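Local coordinates for alkyltransferase-like protein 1 (Schizosaccharomyces pombe, PDB 3GVA) that recognises O6-alkylguanine lesions in DNA, flips the damaged base into a hydrophobic pocket and so presents it to nucleotide excision repair, at residues D12-I17 with H57-S62; E27-V32 with R39-A44; G64-R69 with V87-T92. All coordinates share one frame; numbering follows the deposited sequence.

Interaction 1 (D12-I17 with H57-S62); sequences DAVCEI and HRVINS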
loop_
_atom_site.group_PDB
_atom_site.type_symbol
_atom_site.label_atom_id
_atom_site.label_comp_id
_atom_site.label_asym_id
_atom_site.label_seq_id
_atom_site.Cartn_x
_atom_site.Cartn_y
_atom_site.Cartn_z
ATOM N N ASP A 12 9.233 -7.066 -4.915
ATOM C CA ASP A 12 8.843 -7.900 -6.045
ATOM C C ASP A 12 7.353 -8.160 -5.960
ATOM O O ASP A 12 6.642 -8.109 -6.960
ATOM C CB ASP A 12 9.553 -9.260 -6.019
ATOM C CG ASP A 12 10.978 -9.186 -6.498
ATOM O OD1 ASP A 12 11.235 -8.435 -7.457
ATOM O OD2 ASP A 12 11.839 -9.893 -5.930
ATOM N N ALA A 13 6.884 -8.449 -4.753
ATOM C CA ALA A 13 5.475 -8.730 -4.549
ATOM C C ALA A 13 4.614 -7.506 -4.841
ATOM O O ALA A 13 3.567 -7.621 -5.477
ATOM C CB ALA A 13 5.237 -9.225 -3.115
ATOM N N VAL A 14 5.049 -6.339 -4.377
ATOM C CA VAL A 14 4.291 -5.114 -4.608
ATOM C C VAL A 14 4.224 -4.803 -6.113
ATOM O O VAL A 14 3.190 -4.366 -6.628
ATOM C CB VAL A 14 4.921 -3.914 -3.845
ATOM C CG1 VAL A 14 4.160 -2.634 -4.167
ATOM C CG2 VAL A 14 4.888 -4.178 -2.335
ATOM N N CYS A 15 5.325 -5.042 -6.816
ATOM C CA CYS A 15 5.371 -4.800 -8.258
ATOM C C CYS A 15 4.347 -5.666 -8.985
ATOM O O CYS A 15 4.027 -5.421 -10.145
ATOM C CB CYS A 15 6.770 -5.099 -8.812
ATOM S SG CYS A 15 8.021 -3.871 -8.386
ATOM N N GLU A 16 3.835 -6.684 -8.303
ATOM C CA GLU A 16 2.841 -7.556 -8.913
ATOM C C GLU A 16 1.395 -7.111 -8.707
ATOM O O GLU A 16 0.505 -7.610 -9.387
ATOM C CB GLU A 16 3.015 -8.983 -8.413
ATOM C CG GLU A 16 4.238 -9.662 -8.977
ATOM C CD GLU A 16 4.348 -11.094 -8.520
ATOM O OE1 GLU A 16 4.596 -11.316 -7.317
ATOM O OE2 GLU A 16 4.174 -11.999 -9.365
ATOM N N ILE A 17 1.151 -6.198 -7.765
ATOM C CA ILE A 17 -0.215 -5.701 -7.543
ATOM C C ILE A 17 -0.618 -5.040 -8.861
ATOM O O ILE A 17 0.073 -4.147 -9.357
ATOM C CB ILE A 17 -0.278 -4.632 -6.413
ATOM C CG1 ILE A 17 0.318 -5.192 -5.118
ATOM C CG2 ILE A 17 -1.729 -4.218 -6.162
ATOM C CD1 ILE A 17 0.438 -4.163 -4.005
ATOM N N HIS A 57 2.148 3.010 -3.820
ATOM C CA HIS A 57 0.858 3.645 -3.605
ATOM C C HIS A 57 -0.282 2.630 -3.583
ATOM O O HIS A 57 -1.376 2.936 -3.106
ATOM C CB HIS A 57 0.600 4.712 -4.678
ATOM C CG HIS A 57 0.532 4.164 -6.068
ATOM N ND1 HIS A 57 1.637 3.685 -6.734
ATOM C CD2 HIS A 57 -0.521 3.968 -6.897
ATOM C CE1 HIS A 57 1.271 3.213 -7.912
ATOM N NE2 HIS A 57 -0.035 3.371 -8.037
ATOM N N ARG A 58 -0.025 1.422 -4.085
ATOM C CA ARG A 58 -1.050 0.380 -4.104
ATOM C C ARG A 58 -1.124 -0.408 -2.798
ATOM O O ARG A 58 -1.936 -1.317 -2.658
ATOM C CB ARG A 58 -0.818 -0.570 -5.283
ATOM C CG ARG A 58 -1.043 0.114 -6.627
ATOM C CD ARG A 58 -0.754 -0.790 -7.802
ATOM N NE ARG A 58 -0.698 -0.006 -9.033
ATOM C CZ ARG A 58 0.010 -0.344 -10.107
ATOM N NH1 ARG A 58 0.720 -1.464 -10.113
ATOM N NH2 ARG A 58 0.046 0.466 -11.157
ATOM N N VAL A 59 -0.277 -0.062 -1.839
ATOM C CA VAL A 59 -0.298 -0.731 -0.541
ATOM C C VAL A 59 -0.944 0.240 0.461
ATOM O O VAL A 59 -0.471 1.362 0.642
ATOM C CB VAL A 59 1.139 -1.104 -0.080
ATOM C CG1 VAL A 59 1.087 -1.894 1.221
ATOM C CG2 VAL A 59 1.828 -1.940 -1.154
ATOM N N ILE A 60 -2.042 -0.181 1.085
ATOM C CA ILE A 60 -2.746 0.674 2.039
ATOM C C ILE A 60 -3.001 -0.097 3.322
ATOM O O ILE A 60 -2.854 -1.312 3.345
ATOM C CB ILE A 60 -4.116 1.136 1.479
ATOM C CG1 ILE A 60 -5.034 -0.072 1.263
ATOM C CG2 ILE A 60 -3.917 1.867 0.162
ATOM C CD1 ILE A 60 -6.431 0.296 0.789
ATOM N N ASN A 61 -3.389 0.589 4.393
ATOM C CA ASN A 61 -3.649 -0.145 5.621
ATOM C C ASN A 61 -4.963 -0.907 5.507
ATOM O O ASN A 61 -5.819 -0.588 4.673
ATOM C CB ASN A 61 -3.624 0.783 6.849
ATOM C CG ASN A 61 -4.557 1.955 6.724
ATOM O OD1 ASN A 61 -5.774 1.796 6.730
ATOM N ND2 ASN A 61 -3.986 3.155 6.620
ATOM N N SER A 62 -5.097 -1.936 6.336
ATOM C CA SER A 62 -6.265 -2.809 6.344
ATOM C C SER A 62 -7.615 -2.111 6.475
ATOM O O SER A 62 -8.627 -2.626 5.987
ATOM C CB SER A 62 -6.122 -3.837 7.468
ATOM O OG SER A 62 -4.851 -4.457 7.408
#
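The guanidinium of Arg58 meets the carbonyl oxygen of Ile17 at a slant, neither squarely over a face nor at the edge, and the bond is weak: NH1 lies 2.9 Å from Ile17 O, with an N-H...O angle of only 123°. The other flat group, the His57 ring, carries Arg58 CG on one face, offset toward the rim. With CG anti to its own carbonyl carbon (chi1 -67°) and the chain extended as far as NE, the arginine runs past Ile17 in the opposite direction, its CB 3.9 Å from Ile17 CG2. Beyond it Val59 CG2 is the shared apolar point, 3.9 Å from Val14 CG1 and 3.9 Å from Ile17 CD1. Glu85 salt-bridges Arg58 NE and is hydrogen-bonded to His57 NE2. An alanine here would probably leave the Ile17 carbonyl without this donor, Glu85 without the charge that faces it, and the side of Ile17 without the cover of CD. Val59 and the aliphatic part of Arg58 thus join the loop to helix 3-14, through Val14, and to the type I beta turn Val14-Ile17 that follows; the charge of Arg58 is probably balanced chiefly by Glu85, and the weak bond is likely to add little.

Interaction 2 (E27-V32 with R39-A44); sequences EIARYV and RQVGQA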
loop_
_atom_site.group_PDB
_atom_site.type_symbol
_atom_site.label_atom_id
_atom_site.label_comp_id
_atom_site.label_asym_id
_atom_site.label_seq_id
_atom_site.Cartn_x
_atom_site.Cartn_y
_atom_site.Cartn_z
ATOM N N GLU A 27 -1.463 -8.920 3.774
ATOM C CA GLU A 27 -1.708 -9.713 2.576
ATOM C C GLU A 27 -0.400 -10.040 1.868
ATOM O O GLU A 27 -0.177 -11.174 1.445
ATOM C CB GLU A 27 -2.630 -8.951 1.618
ATOM C CG GLU A 27 -4.067 -8.855 2.073
ATOM C CD GLU A 27 -4.760 -10.204 2.075
ATOM O OE1 GLU A 27 -5.073 -10.716 3.169
ATOM O OE2 GLU A 27 -4.983 -10.757 0.979
ATOM N N ILE A 28 0.467 -9.044 1.738
ATOM C CA ILE A 28 1.742 -9.251 1.059
ATOM C C ILE A 28 2.602 -10.246 1.824
ATOM O O ILE A 28 3.216 -11.135 1.224
ATOM C CB ILE A 28 2.508 -7.922 0.898
ATOM C CG1 ILE A 28 1.738 -6.994 -0.047
ATOM C CG2 ILE A 28 3.927 -8.182 0.392
ATOM C CD1 ILE A 28 1.620 -7.497 -1.485
ATOM N N ALA A 29 2.643 -10.103 3.145
ATOM C CA ALA A 29 3.438 -11.001 3.978
ATOM C C ALA A 29 2.988 -12.444 3.791
ATOM O O ALA A 29 3.810 -13.345 3.692
ATOM C CB ALA A 29 3.325 -10.599 5.442
ATOM N N ARG A 30 1.678 -12.658 3.732
ATOM C CA ARG A 30 1.140 -13.999 3.542
ATOM C C ARG A 30 1.394 -14.459 2.108
ATOM O O ARG A 30 1.589 -15.651 1.848
ATOM C CB ARG A 30 -0.365 -14.020 3.850
ATOM C CG ARG A 30 -0.711 -13.856 5.334
ATOM C CD ARG A 30 -2.212 -14.043 5.607
ATOM N NE ARG A 30 -3.028 -12.874 5.264
ATOM C CZ ARG A 30 -3.093 -11.758 5.992
ATOM N NH1 ARG A 30 -2.388 -11.645 7.112
ATOM N NH2 ARG A 30 -3.871 -10.751 5.604
ATOM N N TYR A 31 1.409 -13.506 1.183
ATOM C CA TYR A 31 1.645 -13.817 -0.223
ATOM C C TYR A 31 3.080 -14.285 -0.500
ATOM O O TYR A 31 3.296 -15.164 -1.332
ATOM C CB TYR A 31 1.338 -12.597 -1.092
ATOM C CG TYR A 31 1.552 -12.841 -2.565
ATOM C CD1 TYR A 31 0.760 -13.748 -3.261
ATOM C CD2 TYR A 31 2.545 -12.157 -3.268
ATOM C CE1 TYR A 31 0.945 -13.968 -4.622
ATOM C CE2 TYR A 31 2.739 -12.372 -4.626
ATOM C CZ TYR A 31 1.932 -13.276 -5.294
ATOM O OH TYR A 31 2.104 -13.478 -6.641
ATOM N N VAL A 32 4.056 -13.697 0.186
ATOM C CA VAL A 32 5.449 -14.079 -0.019
ATOM C C VAL A 32 5.920 -15.195 0.912
ATOM O O VAL A 32 7.123 -15.417 1.059
ATOM C CB VAL A 32 6.405 -12.871 0.134
ATOM C CG1 VAL A 32 6.057 -11.809 -0.883
ATOM C CG2 VAL A 32 6.347 -12.318 1.545
ATOM N N ARG A 39 4.837 -6.673 10.025
ATOM C CA ARG A 39 5.488 -5.437 10.441
ATOM C C ARG A 39 6.783 -5.216 9.677
ATOM O O ARG A 39 7.162 -4.074 9.406
ATOM C CB ARG A 39 5.733 -5.426 11.955
ATOM C CG ARG A 39 4.443 -5.270 12.766
ATOM C CD ARG A 39 4.715 -5.096 14.262
ATOM N NE ARG A 39 5.317 -3.802 14.571
ATOM C CZ ARG A 39 5.820 -3.478 15.759
ATOM N NH1 ARG A 39 5.798 -4.352 16.754
ATOM N NH2 ARG A 39 6.346 -2.278 15.954
ATOM N N GLN A 40 7.451 -6.309 9.316
ATOM C CA GLN A 40 8.690 -6.223 8.550
ATOM C C GLN A 40 8.357 -5.706 7.158
ATOM O O GLN A 40 9.103 -4.904 6.592
ATOM C CB GLN A 40 9.365 -7.594 8.438
ATOM C CG GLN A 40 10.060 -8.069 9.704
ATOM C CD GLN A 40 9.098 -8.337 10.837
ATOM O OE1 GLN A 40 8.083 -9.007 10.658
ATOM N NE2 GLN A 40 9.418 -7.824 12.019
ATOM N N VAL A 41 7.241 -6.181 6.607
ATOM C CA VAL A 41 6.796 -5.728 5.294
ATOM C C VAL A 41 6.592 -4.217 5.389
ATOM O O VAL A 41 7.029 -3.462 4.517
ATOM C CB VAL A 41 5.464 -6.393 4.895
ATOM C CG1 VAL A 41 4.892 -5.734 3.633
ATOM C CG2 VAL A 41 5.682 -7.871 4.661
ATOM N N GLY A 42 5.930 -3.780 6.461
ATOM C CA GLY A 42 5.701 -2.357 6.653
ATOM C C GLY A 42 7.006 -1.580 6.707
ATOM O O GLY A 42 7.102 -0.460 6.213
ATOM N N GLN A 43 8.023 -2.186 7.304
ATOM C CA GLN A 43 9.334 -1.563 7.415
ATOM C C GLN A 43 9.963 -1.451 6.022
ATOM O O GLN A 43 10.520 -0.415 5.656
ATOM C CB GLN A 43 10.216 -2.408 8.333
ATOM C CG GLN A 43 11.075 -1.616 9.309
ATOM C CD GLN A 43 10.254 -0.738 10.238
ATOM O OE1 GLN A 43 9.308 -1.203 10.872
ATOM N NE2 GLN A 43 10.619 0.538 10.327
ATOM N N ALA A 44 9.874 -2.523 5.245
ATOM C CA ALA A 44 10.422 -2.518 3.890
ATOM C C ALA A 44 9.811 -1.373 3.089
ATOM O O ALA A 44 10.512 -0.626 2.404
ATOM C CB ALA A 44 10.127 -3.844 3.194
#
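Val41 reaches from helix 38-46 toward helix 25-31 with its two methyls divided between neighbouring residues, a clear case of one branched side chain serving two partners. Its chi1 of 170° sets CG1 anti to the backbone N and CG2 beside that N; CG2 comes down on Ala29, 3.7 Å from its CB and 3.9 Å from its CA, while CG1 faces Ile28 CG2 at 4.2 Å. The small side chain of Ala29 lets the backbones come close, with 6.4 Å between the CA atoms of Ala29 and Val41.

Ile28 crosses Val41 at about a right angle and offers only its short branch. Chi1 of -66° places CG2 anti to the backbone N, near Val41, and sends the longer CG1-CD1 arm elsewhere, so that the end of the side chain leads away from helix 38-46.

On another flank of helix 25-31, Glu27 and Arg30 form a salt bridge one turn apart: Arg30 NH2 gives a nearly straight bond of 2.7 Å to Glu27 OE1, in the guanidinium plane, while the carboxylate is met on its anti side. From helix 3-14, Phe6 also packs on Val41, and Tyr11 OH is hydrogen-bonded to Ala44 O.

The two helices belong to a helix-turn-helix DNA-binding domain, and Arg39, the arginine finger thought to be required for nucleotide flipping, stands exposed two residues before Val41. Chemically the join is wholly apolar, made by methyl groups with no polar atom to fix direction, while the charged side chains remain outside it.

Interaction 3 (G64-R69 with V87-T92); sequences GTISKR and VEIYQT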
loop_
_atom_site.group_PDB
_atom_site.type_symbol
_atom_site.label_atom_id
_atom_site.label_comp_id
_atom_site.label_asym_id
_atom_site.label_seq_id
_atom_site.Cartn_x
_atom_site.Cartn_y
_atom_site.Cartn_z
ATOM N N GLY A 64 -8.528 0.519 5.019
ATOM C CA GLY A 64 -8.892 1.181 3.777
ATOM C C GLY A 64 -8.516 2.651 3.737
ATOM O O GLY A 64 -8.803 3.346 2.764
ATOM N N THR A 65 -7.870 3.136 4.793
ATOM C CA THR A 65 -7.474 4.533 4.840
ATOM C C THR A 65 -6.069 4.722 4.298
ATOM O O THR A 65 -5.284 3.775 4.245
ATOM C CB THR A 65 -7.547 5.075 6.280
ATOM O OG1 THR A 65 -6.977 4.116 7.178
ATOM C CG2 THR A 65 -8.988 5.331 6.673
ATOM N N ILE A 66 -5.758 5.944 3.882
ATOM C CA ILE A 66 -4.438 6.242 3.343
ATOM C C ILE A 66 -3.863 7.520 3.942
ATOM O O ILE A 66 -2.781 7.965 3.548
ATOM C CB ILE A 66 -4.485 6.403 1.807
ATOM C CG1 ILE A 66 -5.437 7.537 1.436
ATOM C CG2 ILE A 66 -4.959 5.107 1.158
ATOM C CD1 ILE A 66 -5.513 7.806 -0.058
ATOM N N SER A 67 -4.581 8.113 4.891
ATOM C CA SER A 67 -4.109 9.346 5.508
ATOM C C SER A 67 -4.873 9.736 6.768
ATOM O O SER A 67 -5.808 9.055 7.193
ATOM C CB SER A 67 -4.199 10.498 4.507
ATOM O OG SER A 67 -5.549 10.809 4.225
ATOM N N LYS A 68 -4.446 10.855 7.347
ATOM C CA LYS A 68 -5.045 11.435 8.543
ATOM C C LYS A 68 -5.096 12.913 8.178
ATOM O O LYS A 68 -4.164 13.411 7.543
ATOM C CB LYS A 68 -4.126 11.220 9.747
ATOM C CG LYS A 68 -3.565 9.806 9.853
ATOM C CD LYS A 68 -2.551 9.684 10.990
ATOM C CE LYS A 68 -1.902 8.309 11.025
ATOM N NZ LYS A 68 -2.878 7.209 11.272
ATOM N N ARG A 69 -6.160 13.620 8.559
ATOM C CA ARG A 69 -6.248 15.033 8.203
ATOM C C ARG A 69 -5.009 15.805 8.627
ATOM O O ARG A 69 -4.856 16.205 9.779
ATOM C CB ARG A 69 -7.505 15.681 8.782
ATOM C CG ARG A 69 -8.282 16.463 7.729
ATOM C CD ARG A 69 -7.411 17.525 7.068
ATOM N NE ARG A 69 -7.612 17.603 5.620
ATOM C CZ ARG A 69 -8.774 17.870 5.032
ATOM N NH1 ARG A 69 -8.856 17.922 3.708
ATOM N NH2 ARG A 69 -9.860 18.081 5.765
ATOM N N VAL A 87 -9.319 4.419 -8.707
ATOM C CA VAL A 87 -9.792 4.142 -7.356
ATOM C C VAL A 87 -10.614 5.306 -6.820
ATOM O O VAL A 87 -10.161 6.447 -6.823
ATOM C CB VAL A 87 -8.616 3.900 -6.387
ATOM C CG1 VAL A 87 -9.141 3.450 -5.025
ATOM C CG2 VAL A 87 -7.658 2.888 -6.972
ATOM N N GLU A 88 -11.821 5.003 -6.359
ATOM C CA GLU A 88 -12.720 6.003 -5.797
ATOM C C GLU A 88 -12.280 6.233 -4.364
ATOM O O GLU A 88 -12.187 5.288 -3.577
ATOM C CB GLU A 88 -14.165 5.492 -5.827
ATOM C CG GLU A 88 -15.207 6.470 -5.313
ATOM C CD GLU A 88 -15.248 7.760 -6.113
ATOM O OE1 GLU A 88 -15.006 7.720 -7.338
ATOM O OE2 GLU A 88 -15.537 8.816 -5.520
ATOM N N ILE A 89 -12.008 7.489 -4.029
ATOM C CA ILE A 89 -11.553 7.838 -2.696
ATOM C C ILE A 89 -12.462 8.866 -2.063
ATOM O O ILE A 89 -12.759 9.893 -2.668
ATOM C CB ILE A 89 -10.111 8.408 -2.738
ATOM C CG1 ILE A 89 -9.150 7.330 -3.243
ATOM C CG2 ILE A 89 -9.677 8.873 -1.344
ATOM C CD1 ILE A 89 -7.716 7.787 -3.338
ATOM N N TYR A 90 -12.925 8.577 -0.852
ATOM C CA TYR A 90 -13.781 9.514 -0.151
ATOM C C TYR A 90 -13.096 9.970 1.123
ATOM O O TYR A 90 -12.032 9.458 1.478
ATOM C CB TYR A 90 -15.150 8.902 0.156
ATOM C CG TYR A 90 -15.138 7.540 0.807
ATOM C CD1 TYR A 90 -15.197 6.381 0.038
ATOM C CD2 TYR A 90 -15.145 7.411 2.197
ATOM C CE1 TYR A 90 -15.275 5.116 0.639
ATOM C CE2 TYR A 90 -15.221 6.154 2.809
ATOM C CZ TYR A 90 -15.287 5.013 2.026
ATOM O OH TYR A 90 -15.362 3.772 2.629
ATOM N N GLN A 91 -13.692 10.943 1.803
ATOM C CA GLN A 91 -13.103 11.475 3.022
ATOM C C GLN A 91 -14.005 11.223 4.223
ATOM O O GLN A 91 -15.200 11.517 4.179
ATOM C CB GLN A 91 -12.837 12.976 2.845
ATOM C CG GLN A 91 -12.204 13.656 4.048
ATOM C CD GLN A 91 -11.689 15.044 3.722
ATOM O OE1 GLN A 91 -12.296 15.777 2.944
ATOM N NE2 GLN A 91 -10.565 15.417 4.328
ATOM N N THR A 92 -13.427 10.664 5.287
ATOM C CA THR A 92 -14.172 10.358 6.511
ATOM C C THR A 92 -14.438 11.618 7.331
ATOM O O THR A 92 -13.916 12.690 7.023
ATOM C CB THR A 92 -13.391 9.386 7.422
ATOM O OG1 THR A 92 -12.251 10.061 7.971
ATOM C CG2 THR A 92 -12.924 8.174 6.640
#
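Ile66 and Ile89 meet tip to tip, CD1 to CD1 at 4.0 Å, their side chains crossing at about a right angle. Each chain reaches the point differently. In Ile66 a chi1 of 60° wedges CG1 between the backbone N and the carbonyl carbon, whereas in Ile89 CG1 stands anti to the carbonyl carbon.

At the more exposed end, the Gln91 amide comes up to one face of the Arg69 guanidinium. NE2 sits 3.1 Å from Arg69 CZ and equally near NH1 and NH2, with the two planes 74° apart. All these nitrogens are donors, so closeness here is not bonding. Arg69 is poorly ordered and its chi1 and chi3 lie well off staggered positions, which makes the exact approach doubtful. Gln91 has a partner of its own: CG is anti to the backbone N (chi1 -179°), the chain continues extended, and NE2 is hydrogen-bonded to the carbonyl oxygen of Gly95.

Such disorder is consistent with the role of Arg69, which is critical for recognising O6-alkylguanines and probes the electrostatic potential of the flipped base. In this DNA-free chain the guanidinium is probably able to move away from Gln91 when a base arrives.

One shell further out, Tyr97 touches Ile66, Arg69, Ile89 and Gln91; its backbone is hydrogen-bonded to that of Ile66, and its N to Ser67 OG. Lys79 of helix 73-84 packs on both isoleucines. The contact thus joins the loop ahead of that helix to the region of strand 90-91 beyond it, with helix 73-84 on one side and the antiparallel partner strand 97-98 alongside.

Interactions 1 and 2 are neighbours, their centres about 9 Å apart, and they touch where Ala13 of helix 3-14 meets Ile28, Tyr31 and Val32. Along the chain, interaction 2 falls wholly between the two segments of interaction 1, and all four segments belong to the DNA-binding domain. Interaction 3 follows in sequence; its centre is about 16 Å from that of interaction 1, to which Ile60 connects it through Ile66. Interactions 2 and 3 do not touch and are about 21 Å apart, centre to centre. The arginine finger and the base-probing arginine thus belong to contacts on opposite sides of the chain's centre, while interaction 1 is the buried join nearest that centre.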